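Local coordinates for protein cellulose 1,4-beta-cellobiosidase (Thermobifida fusca, PDB 4JJJ) that probably cleaves cellulose to cellobiose, using a catalytic domain of glycoside hydrolase family 48 with an (alpha/alpha)6 fold, at residues 507-512 against 522-527; 501-506 against 624-629; 428-433 against 512-517. The protein carries 1 engineered substitution. One frame throughout, in Å; residues are numbered along the deposited sequence.

Contact 1 of 3, residues 507-512 against 522-527. With ZN (zinc ion), chain S.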
# COMPACT_ATOMS: atom_id res chain seq x y z
N LYS A 507 11.25 10.10 -12.09
CA LYS A 507 10.36 11.22 -11.78
C LYS A 507 10.87 12.06 -10.63
O LYS A 507 10.80 13.30 -10.64
CB LYS A 507 8.98 10.72 -11.56
CG LYS A 507 8.24 10.32 -12.84
CD LYS A 507 6.83 9.93 -12.59
CE LYS A 507 6.69 8.54 -11.95
NZ LYS A 507 5.37 8.39 -11.22
N THR A 508 11.29 11.38 -9.57
CA THR A 508 11.77 12.09 -8.42
C THR A 508 12.85 13.08 -8.83
O THR A 508 12.82 14.26 -8.42
CB THR A 508 12.41 11.08 -7.37
OG1 THR A 508 11.37 10.24 -6.93
CG2 THR A 508 12.89 11.76 -6.14
N LEU A 509 13.76 12.61 -9.63
CA LEU A 509 14.88 13.41 -10.10
C LEU A 509 14.43 14.58 -11.03
O LEU A 509 14.95 15.68 -10.92
CB LEU A 509 15.92 12.52 -10.82
CG LEU A 509 16.64 11.52 -9.85
CD1 LEU A 509 17.51 10.55 -10.60
CD2 LEU A 509 17.44 12.24 -8.81
N MET A 510 13.47 14.32 -11.87
CA MET A 510 12.94 15.34 -12.79
C MET A 510 12.23 16.46 -12.03
O MET A 510 12.52 17.64 -12.32
CB MET A 510 12.00 14.71 -13.80
CG MET A 510 12.78 14.01 -14.94
SD MET A 510 11.70 13.52 -16.29
CE MET A 510 10.52 12.40 -15.53
N TYR A 511 11.33 16.13 -11.11
CA TYR A 511 10.62 17.18 -10.33
C TYR A 511 11.62 18.00 -9.59
O TYR A 511 11.52 19.27 -9.49
CB TYR A 511 9.55 16.55 -9.42
CG TYR A 511 8.34 16.06 -10.15
CD1 TYR A 511 8.12 14.72 -10.31
CD2 TYR A 511 7.37 16.94 -10.61
CE1 TYR A 511 6.97 14.30 -10.96
CE2 TYR A 511 6.24 16.56 -11.28
CZ TYR A 511 6.03 15.23 -11.51
OH TYR A 511 4.91 14.72 -12.10
N TYR A 512 12.59 17.33 -8.95
CA TYR A 512 13.63 18.05 -8.22
C TYR A 512 14.48 18.95 -9.11
O TYR A 512 14.76 20.11 -8.77
CB TYR A 512 14.54 17.06 -7.54
CG TYR A 512 15.74 17.69 -6.83
CD1 TYR A 512 15.60 18.43 -5.64
CD2 TYR A 512 16.99 17.47 -7.35
CE1 TYR A 512 16.74 18.98 -4.98
CE2 TYR A 512 18.11 18.06 -6.72
CZ TYR A 512 17.95 18.76 -5.55
OH TYR A 512 19.06 19.22 -4.93
N LEU A 522 18.97 15.97 -13.47
CA LEU A 522 18.28 15.84 -14.73
C LEU A 522 19.03 14.85 -15.64
O LEU A 522 18.38 14.05 -16.32
CB LEU A 522 18.19 17.17 -15.48
CG LEU A 522 17.34 17.08 -16.79
CD1 LEU A 522 16.00 16.40 -16.67
CD2 LEU A 522 17.20 18.48 -17.36
N ALA A 523 20.36 14.92 -15.61
CA ALA A 523 21.14 13.98 -16.46
C ALA A 523 20.90 12.52 -16.10
O ALA A 523 20.73 11.67 -16.98
CB ALA A 523 22.62 14.33 -16.51
N THR A 524 20.80 12.23 -14.84
CA THR A 524 20.47 10.87 -14.38
C THR A 524 19.10 10.45 -14.85
O THR A 524 18.92 9.36 -15.35
CB THR A 524 20.66 10.74 -12.84
OG1 THR A 524 22.00 11.18 -12.54
CG2 THR A 524 20.44 9.36 -12.29
N ALA A 525 18.11 11.33 -14.60
CA ALA A 525 16.75 11.05 -15.02
C ALA A 525 16.68 10.75 -16.51
O ALA A 525 16.03 9.79 -16.94
CB ALA A 525 15.87 12.23 -14.70
N GLU A 526 17.39 11.57 -17.30
CA GLU A 526 17.31 11.40 -18.75
C GLU A 526 17.90 10.03 -19.12
O GLU A 526 17.35 9.35 -20.02
CB GLU A 526 18.12 12.47 -19.47
CG GLU A 526 17.54 13.87 -19.40
CD GLU A 526 16.32 14.16 -20.29
OE1 GLU A 526 15.55 13.26 -20.70
OE2 GLU A 526 16.14 15.38 -20.60
N GLY A 527 18.98 9.61 -18.46
CA GLY A 527 19.59 8.31 -18.70
C GLY A 527 18.69 7.14 -18.33
O GLY A 527 18.63 6.16 -19.01
ZN ZN S . 14.71 15.52 -21.89
O HOH W 1 15.09 14.57 -23.67

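Contact 2 of 3, residues 501-506 against 624-629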
# COMPACT_ATOMS: atom_id res chain seq x y z
N VAL A 501 10.49 0.89 -10.11
CA VAL A 501 11.37 1.65 -9.24
C VAL A 501 12.14 2.67 -10.11
O VAL A 501 12.32 3.79 -9.73
CB VAL A 501 12.36 0.70 -8.52
CG1 VAL A 501 13.48 1.53 -7.85
CG2 VAL A 501 11.61 -0.15 -7.55
N THR A 502 12.59 2.22 -11.25
CA THR A 502 13.31 3.06 -12.20
C THR A 502 12.48 4.29 -12.55
O THR A 502 12.97 5.40 -12.53
CB THR A 502 13.80 2.27 -13.42
OG1 THR A 502 14.69 1.23 -12.96
CG2 THR A 502 14.52 3.18 -14.42
N ALA A 503 11.25 4.09 -12.94
CA ALA A 503 10.39 5.20 -13.37
C ALA A 503 10.14 6.18 -12.23
O ALA A 503 10.17 7.38 -12.45
CB ALA A 503 9.15 4.62 -13.95
N ALA A 504 9.92 5.67 -11.00
CA ALA A 504 9.71 6.55 -9.88
C ALA A 504 10.99 7.32 -9.56
O ALA A 504 10.94 8.50 -9.17
CB ALA A 504 9.24 5.72 -8.67
N LEU A 505 12.15 6.70 -9.69
CA LEU A 505 13.41 7.38 -9.46
C LEU A 505 13.59 8.49 -10.52
O LEU A 505 13.92 9.62 -10.18
CB LEU A 505 14.56 6.37 -9.50
CG LEU A 505 15.96 6.97 -9.35
CD1 LEU A 505 16.05 7.78 -8.06
CD2 LEU A 505 16.97 5.84 -9.45
N ALA A 506 13.32 8.19 -11.77
CA ALA A 506 13.43 9.16 -12.84
C ALA A 506 12.51 10.35 -12.52
O ALA A 506 12.94 11.53 -12.69
CB ALA A 506 13.05 8.59 -14.14
N VAL A 624 2.32 1.58 -15.48
CA VAL A 624 1.78 2.96 -15.34
C VAL A 624 2.88 3.89 -14.89
O VAL A 624 3.06 4.98 -15.41
CB VAL A 624 0.56 2.96 -14.40
CG1 VAL A 624 0.17 4.38 -14.13
CG2 VAL A 624 -0.60 2.16 -14.95
N GLU A 625 3.71 3.48 -13.93
CA GLU A 625 4.78 4.32 -13.40
C GLU A 625 5.62 4.81 -14.55
O GLU A 625 5.93 5.99 -14.72
CB GLU A 625 5.62 3.53 -12.36
CG GLU A 625 6.43 4.44 -11.50
CD GLU A 625 5.74 4.78 -10.20
OE1 GLU A 625 5.35 5.91 -10.00
OE2 GLU A 625 5.52 3.90 -9.33
N ILE A 626 5.95 3.87 -15.46
CA ILE A 626 6.71 4.21 -16.66
C ILE A 626 5.97 5.27 -17.54
O ILE A 626 6.59 6.24 -18.01
CB ILE A 626 7.10 2.95 -17.49
CG1 ILE A 626 7.99 2.01 -16.68
CG2 ILE A 626 7.76 3.36 -18.76
CD1 ILE A 626 8.02 0.60 -17.32
N ALA A 627 4.74 4.95 -17.90
CA ALA A 627 3.93 5.89 -18.68
C ALA A 627 3.98 7.27 -18.04
O ALA A 627 4.12 8.24 -18.73
CB ALA A 627 2.51 5.43 -18.78
N THR A 628 3.76 7.35 -16.74
CA THR A 628 3.73 8.66 -16.03
C THR A 628 5.11 9.32 -16.08
O THR A 628 5.15 10.57 -16.12
CB THR A 628 3.20 8.57 -14.62
OG1 THR A 628 4.17 7.93 -13.71
CG2 THR A 628 1.84 7.94 -14.62
N ALA A 629 6.20 8.59 -16.12
CA ALA A 629 7.54 9.17 -16.18
C ALA A 629 7.74 9.85 -17.55
O ALA A 629 8.28 10.92 -17.64
CB ALA A 629 8.63 8.10 -15.89

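Contact 3 of 3, residues 428-433 against 512-517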
# COMPACT_ATOMS: atom_id res chain seq x y z
N LEU A 428 5.85 18.06 -4.34
CA LEU A 428 5.56 19.22 -3.50
C LEU A 428 6.54 20.33 -3.77
O LEU A 428 6.14 21.53 -3.90
CB LEU A 428 5.56 18.80 -2.03
CG LEU A 428 5.36 19.93 -1.07
CD1 LEU A 428 3.89 20.43 -1.22
CD2 LEU A 428 5.64 19.45 0.36
N TYR A 429 7.83 20.00 -3.76
CA TYR A 429 8.88 20.96 -3.99
C TYR A 429 8.70 21.66 -5.35
O TYR A 429 8.72 22.86 -5.45
CB TYR A 429 10.24 20.25 -3.93
CG TYR A 429 11.41 21.11 -4.18
CD1 TYR A 429 11.64 22.29 -3.48
CD2 TYR A 429 12.28 20.77 -5.16
CE1 TYR A 429 12.72 23.08 -3.79
CE2 TYR A 429 13.38 21.54 -5.49
CZ TYR A 429 13.60 22.70 -4.80
OH TYR A 429 14.78 23.46 -5.09
N TYR A 430 8.34 20.87 -6.39
CA TYR A 430 7.99 21.46 -7.68
C TYR A 430 6.85 22.45 -7.56
O TYR A 430 6.94 23.57 -8.16
CB TYR A 430 7.72 20.35 -8.66
CG TYR A 430 7.06 20.78 -9.95
CD1 TYR A 430 7.69 21.69 -10.79
CD2 TYR A 430 5.85 20.25 -10.30
CE1 TYR A 430 7.05 22.10 -11.95
CE2 TYR A 430 5.23 20.64 -11.52
CZ TYR A 430 5.83 21.59 -12.33
OH TYR A 430 5.17 21.90 -13.54
N VAL A 431 5.78 22.06 -6.90
CA VAL A 431 4.56 22.90 -6.83
C VAL A 431 4.81 24.18 -6.06
O VAL A 431 4.46 25.28 -6.61
CB VAL A 431 3.40 22.12 -6.28
CG1 VAL A 431 2.21 23.02 -6.07
CG2 VAL A 431 3.07 20.92 -7.23
N THR A 432 5.38 24.10 -4.88
CA THR A 432 5.37 25.24 -3.94
C THR A 432 6.78 25.71 -3.60
O THR A 432 6.92 26.80 -2.94
CB THR A 432 4.67 24.89 -2.58
OG1 THR A 432 5.54 24.02 -1.83
CG2 THR A 432 3.30 24.31 -2.76
N GLY A 433 7.86 24.97 -3.92
CA GLY A 433 9.15 25.28 -3.46
C GLY A 433 9.42 24.98 -1.98
O GLY A 433 10.49 25.41 -1.43
N TYR A 512 12.59 17.33 -8.95
CA TYR A 512 13.63 18.05 -8.22
C TYR A 512 14.48 18.95 -9.11
O TYR A 512 14.76 20.11 -8.77
CB TYR A 512 14.54 17.06 -7.54
CG TYR A 512 15.74 17.69 -6.83
CD1 TYR A 512 15.60 18.43 -5.64
CD2 TYR A 512 16.99 17.47 -7.35
CE1 TYR A 512 16.74 18.98 -4.98
CE2 TYR A 512 18.11 18.06 -6.72
CZ TYR A 512 17.95 18.76 -5.55
OH TYR A 512 19.06 19.22 -4.93
N ALA A 513 14.84 18.42 -10.26
CA ALA A 513 15.63 19.21 -11.21
C ALA A 513 14.89 20.40 -11.72
O ALA A 513 15.52 21.45 -11.90
CB ALA A 513 16.05 18.33 -12.37
N LYS A 514 13.62 20.23 -12.01
CA LYS A 514 12.81 21.31 -12.58
C LYS A 514 12.87 22.53 -11.64
O LYS A 514 13.11 23.65 -12.14
CB LYS A 514 11.41 20.88 -12.85
CG LYS A 514 10.52 21.99 -13.43
CD LYS A 514 10.99 22.41 -14.78
CE LYS A 514 10.12 23.54 -15.31
NZ LYS A 514 10.49 23.80 -16.71
N ARG A 515 12.61 22.30 -10.34
CA ARG A 515 12.52 23.38 -9.40
C ARG A 515 13.93 23.87 -9.07
O ARG A 515 14.18 25.10 -8.89
CB ARG A 515 11.68 22.97 -8.18
CG ARG A 515 11.45 24.04 -7.14
CD ARG A 515 10.18 24.74 -7.63
NE ARG A 515 9.96 25.88 -6.87
CZ ARG A 515 8.88 26.59 -6.79
NH1 ARG A 515 7.72 26.22 -7.23
NH2 ARG A 515 9.02 27.68 -6.04
N SER A 516 14.89 22.96 -8.86
CA SER A 516 16.21 23.36 -8.32
C SER A 516 17.19 23.87 -9.38
O SER A 516 18.17 24.52 -9.03
CB SER A 516 16.85 22.22 -7.61
OG SER A 516 17.12 21.14 -8.50
N GLY A 517 16.97 23.41 -10.60
CA GLY A 517 17.92 23.61 -11.68
C GLY A 517 19.10 22.64 -11.65
O GLY A 517 20.10 22.86 -12.36
O HOH W 2 5.75 28.19 -6.39

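Contact 1 of 3, residues 507-512 against 522-527
Leu509 and Met510 meet Thr524 and Ala525 without any ring or amide between them, and the flat group that matters here is the carboxylate of Glu526 beside them. Its OE2 binds a zinc ion at 1.9 Å, while OE1 lies 2.7 Å from the metal, a long and lopsided second approach. The bond from OE2 to the zinc ion holds the carboxylate, and a zinc-bound water adds a long hydrogen bond to OE1 at 3.3 Å. The CB of Glu526 leaves the backbone away from helix 499-516, and the chain then bends at its second torsion (chi2 -75°). His633 is a further zinc ligand.

The contact itself is apolar, with no hydrogen bond across it. Ala525 is its pivot: its methyl CB touches Met510 CG at 3.6 Å, and the same carbon also lies 3.9 Å from Leu509 CB. With CG of Leu509 beside the backbone N (chi1 -67°) and an extended second torsion, its CD1 reaches Thr524 CG2 at 3.6 Å. These two side chains cross obliquely. Thr524 meets Leu509 with CG2 and CB, while its OG1 is hydrogen-bonded to Thr520 O one turn earlier. At the other flank Met510 CG approaches Leu522 CD1 more loosely, at 4.4 Å.

The small Ala525 is consistent with the close spacing of the local axes, 8.2 Å at nearest approach. They run at 143° to each other, hence roughly antiparallel. Since helices 499-516 and 519-533 follow each other through a short turn, the pair forms an alpha-helical hairpin, the building element of the (alpha/alpha)6 barrel.

Contact 2 of 3, residues 501-506 against 624-629
Glu625 meets Ala503 and Ala504 with its CG methylene, which lies anti to the backbone N (chi1 -162°); a bend at chi2 of 95° then turns the carboxylate across the flank of the neighbouring helix. CG consequently rests 3.7 Å from Ala503 CB, and the carboxyl carbon CD comes to 3.9 Å from Ala504 CB.

Ala503 is the centre of the packing. Its methyl group points toward the partner backbone, where it lies 3.6 Å from Ile626 N. Ile626 adds CG1 on one flank, and Ala629 CB lies 3.8 Å from Ala503 O. The methyl groups of Ala503 and Ala629 let the backbones come close, and the CA atoms of Ala503 and Ile626 are just 5.0 Å apart. The local axes make 27° with each other, roughly parallel.

No hydrogen bond crosses between the segments, so the buried carboxylate is satisfied elsewhere: OE1 forms a salt bridge with Lys507, and OE2 is hydrogen-bonded to Tyr55 OH and Trp420 NE1. As Trp420 lines the glycan pocket, Glu625 is probably a second-shell residue of that pocket. With an alanine here, Lys507 would probably lose one of its charge partners, and Tyr55 and Trp420 a hydrogen-bond partner. Glu625 O accepts twice, from Ala629 N and, at 2.8 Å, from Thr628 OG1; this hydroxyl also receives Lys507 NZ.

Around this pair, helix 416-432 covers Ala504 through Val419, and helix 519-533 reaches Ala629 through Leu529. Helix 50-67 packs against helix 620-637 through Leu59 on Ala627 and Tyr62 on Thr628.

Contact 3 of 3, residues 428-433 against 512-517
Arg515 makes the polar link to helix 416-432: its NH1 donates to Tyr430 O over 2.9 Å, nearly straight at 163°. The acceptor lies close to the guanidinium plane, whereas the donor stands above the plane of the carbonyl. NH1 also donates to a water, which in turn donates a hydrogen bond to Val431 O at 3.2 Å. The positive group thus sits among carbonyls at the C-terminal end of that helix, a placement that probably suits the helix dipole.

Face contacts come next. Gly433 N lies over the centre of the Arg515 guanidinium, 3.4 Å above it, although this N-H is already bonded to Tyr429 O. Gly433 has positive phi at the helix end, and a CB there would clash with Arg515 NH2. Lower on the same side chain, CG makes a CH-pi contact over the Tyr429 ring, 3.6 Å from its centroid and 17° off the normal. The first torsion of Arg515 (chi1 -177°) sets CG there, and the bend at chi2 leads on to the carbonyls.

Apolar packing completes the join. Tyr429 CE2 touches Tyr512 CD1 at 3.8 Å, with the two rings oblique to each other. On the far flank Lys514 CG reaches Tyr430 CE1, also at 3.8 Å, before its NZ bonds to Leu636 O.

Helix 435-450 borders the tyrosines: Tyr512 OH bonds to Asp442 and Tyr429 touches Glu438, the two residues of a calcium site. Helix 620-637 meets Tyr430 and Lys514, while helix 223-242 packs on Tyr430 and Val431, and helix 329-337 on Leu428 and Thr432.

How the contacts relate
All three contacts use helix 499-516 in succession: 501-506 in contact 2, 507-512 in contact 1 and 512-517 in contact 3, the last two sharing Tyr512. Its partners come from quite different places in the sequence, with 428-433 well before it, 522-527 just after and 624-629 near the C-terminus of the chain. Centres of contacts 1 and 2 lie about 11 Å apart, those of 1 and 3 about 12 Å, and those of 2 and 3 about 18 Å, without touching. Contact 1 borders both others, Met510 CE packing on Ala629 O and Tyr511 on Tyr430. One helix therefore ties three others together on one side of the catalytic domain.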